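Local atomic coordinates of glucokinase (Streptomyces griseus, PDB entry 3VGL), a protein that probably catalyses the ATP-dependent phosphorylation of D-glucose to glucose 6-phosphate, as a zinc-containing member of the ROK family. Residues D90-E93 / Q94-L98. Numbering follows the deposited sequence.
Sequences DKVE and QRVGL
Val96 N donates to Val92 O at 2.8 Å and Gly97 N to Glu93 O at 2.9 Å, the last i+4 bonds of helix 88-96, before Gly97 leaves the helix at positive phi (72°), a conformation glycine adopts easily because it has no CB to clash. One residue earlier the i+4 bond is long and weak: Arg95 N lies 3.5 Å from Lys91 O and also makes a weak i+3 bond to Val92 O. Lys91 O gains a second donor in a water that also donates to Gln94 OE1; the Gln94 chain is turned about its CB-CG bond (chi2 94°), which places this amide oxygen, a good acceptor for an exposed site, within reach of the water. On the inner side Val92 CG1 lies 4.0 Å from both CG1 and CG2 of Val96, compact beta-branched side chains suited to close packing. Glu93 lays its CG 3.3 Å from Leu98 O, and its extended chain carries OE2 to Val100 N, tying the helix to the start of strand 100-104. Arg95 is long enough to make a salt bridge with Asp42 on helix 37-52; Val96 touches Cys45 of that helix, Val92 meets both its Ile44 and Ile62 of strand 57-64, and Leu98 packs on Val57 and Val60 of the strand.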
ATOM      1  N   ASP A  90      10.861  -3.615  40.507  1.00 28.42           N
ATOM      2  CA  ASP A  90      11.437  -4.443  41.572  1.00 30.17           C
ATOM      3  C   ASP A  90      12.957  -4.410  41.552  1.00 30.20           C
ATOM      4  O   ASP A  90      13.591  -4.260  42.595  1.00 31.15           O
ATOM      5  CB  ASP A  90      10.944  -5.883  41.465  1.00 30.65           C
ATOM      6  CG  ASP A  90       9.470  -6.029  41.805  1.00 32.84           C
ATOM      7  OD1 ASP A  90       8.872  -5.079  42.360  1.00 34.91           O
ATOM      8  OD2 ASP A  90       8.906  -7.106  41.523  1.00 34.89           O
ATOM      9  N   LYS A  91      13.536  -4.547  40.358  1.00 29.62           N
ATOM     10  CA  LYS A  91      14.990  -4.573  40.208  1.00 29.76           C
ATOM     11  C   LYS A  91      15.657  -3.257  40.608  1.00 29.63           C
ATOM     12  O   LYS A  91      16.693  -3.249  41.269  1.00 30.31           O
ATOM     13  CB  LYS A  91      15.375  -4.963  38.777  1.00 29.51           C
ATOM     14  CG  LYS A  91      15.231  -6.441  38.482  1.00 30.63           C
ATOM     15  CD  LYS A  91      15.721  -6.755  37.076  1.00 34.72           C
ATOM     16  CE  LYS A  91      16.028  -8.242  36.916  1.00 37.45           C
ATOM     17  NZ  LYS A  91      14.802  -9.065  37.034  1.00 40.17           N
ATOM     18  N   VAL A  92      15.056  -2.138  40.215  1.00 28.30           N
ATOM     19  CA  VAL A  92      15.620  -0.837  40.546  1.00 28.10           C
ATOM     20  C   VAL A  92      15.387  -0.492  42.026  1.00 28.95           C
ATOM     21  O   VAL A  92      16.255   0.113  42.664  1.00 29.17           O
ATOM     22  CB  VAL A  92      15.089   0.261  39.593  1.00 27.17           C
ATOM     23  CG1 VAL A  92      15.622   1.639  39.998  1.00 27.55           C
ATOM     24  CG2 VAL A  92      15.493  -0.079  38.155  1.00 25.87           C
ATOM     25  N   GLU A  93      14.230  -0.873  42.569  1.00 29.89           N
ATOM     26  CA  GLU A  93      13.925  -0.581  43.982  1.00 31.96           C
ATOM     27  C   GLU A  93      14.917  -1.263  44.894  1.00 33.82           C
ATOM     28  O   GLU A  93      15.424  -0.658  45.840  1.00 34.23           O
ATOM     29  CB  GLU A  93      12.500  -0.987  44.362  1.00 31.89           C
ATOM     30  CG  GLU A  93      11.503   0.098  44.057  1.00 31.35           C
ATOM     31  CD  GLU A  93      10.101  -0.176  44.561  1.00 31.83           C
ATOM     32  OE1 GLU A  93       9.797  -1.315  44.990  1.00 33.51           O
ATOM     33  OE2 GLU A  93       9.290   0.768  44.508  1.00 31.18           O
ATOM     34  N   GLN A  94      15.221  -2.518  44.594  1.00 35.47           N
ATOM     35  CA  GLN A  94      16.111  -3.265  45.471  1.00 37.89           C
ATOM     36  C   GLN A  94      17.552  -2.729  45.400  1.00 38.05           C
ATOM     37  O   GLN A  94      18.299  -2.833  46.373  1.00 38.77           O
ATOM     38  CB  GLN A  94      15.984  -4.775  45.224  1.00 38.61           C
ATOM     39  CG  GLN A  94      16.872  -5.345  44.150  1.00 41.15           C
ATOM     40  CD  GLN A  94      18.191  -5.909  44.686  1.00 44.21           C
ATOM     41  OE1 GLN A  94      19.005  -6.429  43.919  1.00 46.21           O
ATOM     42  NE2 GLN A  94      18.401  -5.814  45.996  1.00 47.27           N
ATOM     43  N   ARG A  95      17.921  -2.101  44.282  1.00 37.55           N
ATOM     44  CA  ARG A  95      19.270  -1.535  44.143  1.00 38.05           C
ATOM     45  C   ARG A  95      19.465  -0.070  44.556  1.00 37.89           C
ATOM     46  O   ARG A  95      20.528   0.279  45.080  1.00 38.52           O
ATOM     47  CB  ARG A  95      19.833  -1.791  42.754  1.00 37.94           C
ATOM     48  CG  ARG A  95      20.410  -3.186  42.643  1.00 40.06           C
ATOM     49  CD  ARG A  95      20.933  -3.460  41.278  1.00 41.65           C
ATOM     50  NE  ARG A  95      22.147  -2.704  40.984  1.00 42.56           N
ATOM     51  CZ  ARG A  95      22.824  -2.838  39.848  1.00 40.77           C
ATOM     52  NH1 ARG A  95      22.406  -3.703  38.938  1.00 40.10           N
ATOM     53  NH2 ARG A  95      23.915  -2.117  39.627  1.00 41.74           N
ATOM     54  N   VAL A  96      18.464   0.779  44.335  1.00 37.03           N
ATOM     55  CA  VAL A  96      18.579   2.190  44.732  1.00 36.97           C
ATOM     56  C   VAL A  96      18.009   2.478  46.128  1.00 37.30           C
ATOM     57  O   VAL A  96      18.374   3.470  46.752  1.00 37.96           O
ATOM     58  CB  VAL A  96      18.008   3.200  43.668  1.00 36.41           C
ATOM     59  CG1 VAL A  96      18.597   2.929  42.283  1.00 35.45           C
ATOM     60  CG2 VAL A  96      16.476   3.184  43.626  1.00 37.46           C
ATOM     61  N   GLY A  97      17.109   1.617  46.604  1.00 37.39           N
ATOM     62  CA  GLY A  97      16.529   1.770  47.941  1.00 37.18           C
ATOM     63  C   GLY A  97      15.556   2.928  48.068  1.00 36.54           C
ATOM     64  O   GLY A  97      15.354   3.465  49.156  1.00 37.05           O
ATOM     65  N   LEU A  98      14.954   3.308  46.942  1.00 34.64           N
ATOM     66  CA  LEU A  98      13.929   4.346  46.901  1.00 33.96           C
ATOM     67  C   LEU A  98      12.699   3.773  46.194  1.00 32.82           C
ATOM     68  O   LEU A  98      12.840   2.839  45.398  1.00 32.49           O
ATOM     69  CB  LEU A  98      14.443   5.580  46.146  1.00 33.86           C
ATOM     70  CG  LEU A  98      15.525   6.472  46.776  1.00 34.86           C
ATOM     71  CD1 LEU A  98      16.041   7.457  45.741  1.00 35.32           C
ATOM     72  CD2 LEU A  98      15.007   7.202  47.994  1.00 36.74           C
TER
HETATM   73  O   HOH W   1      18.109  -5.600  41.383  1.00 28.40           O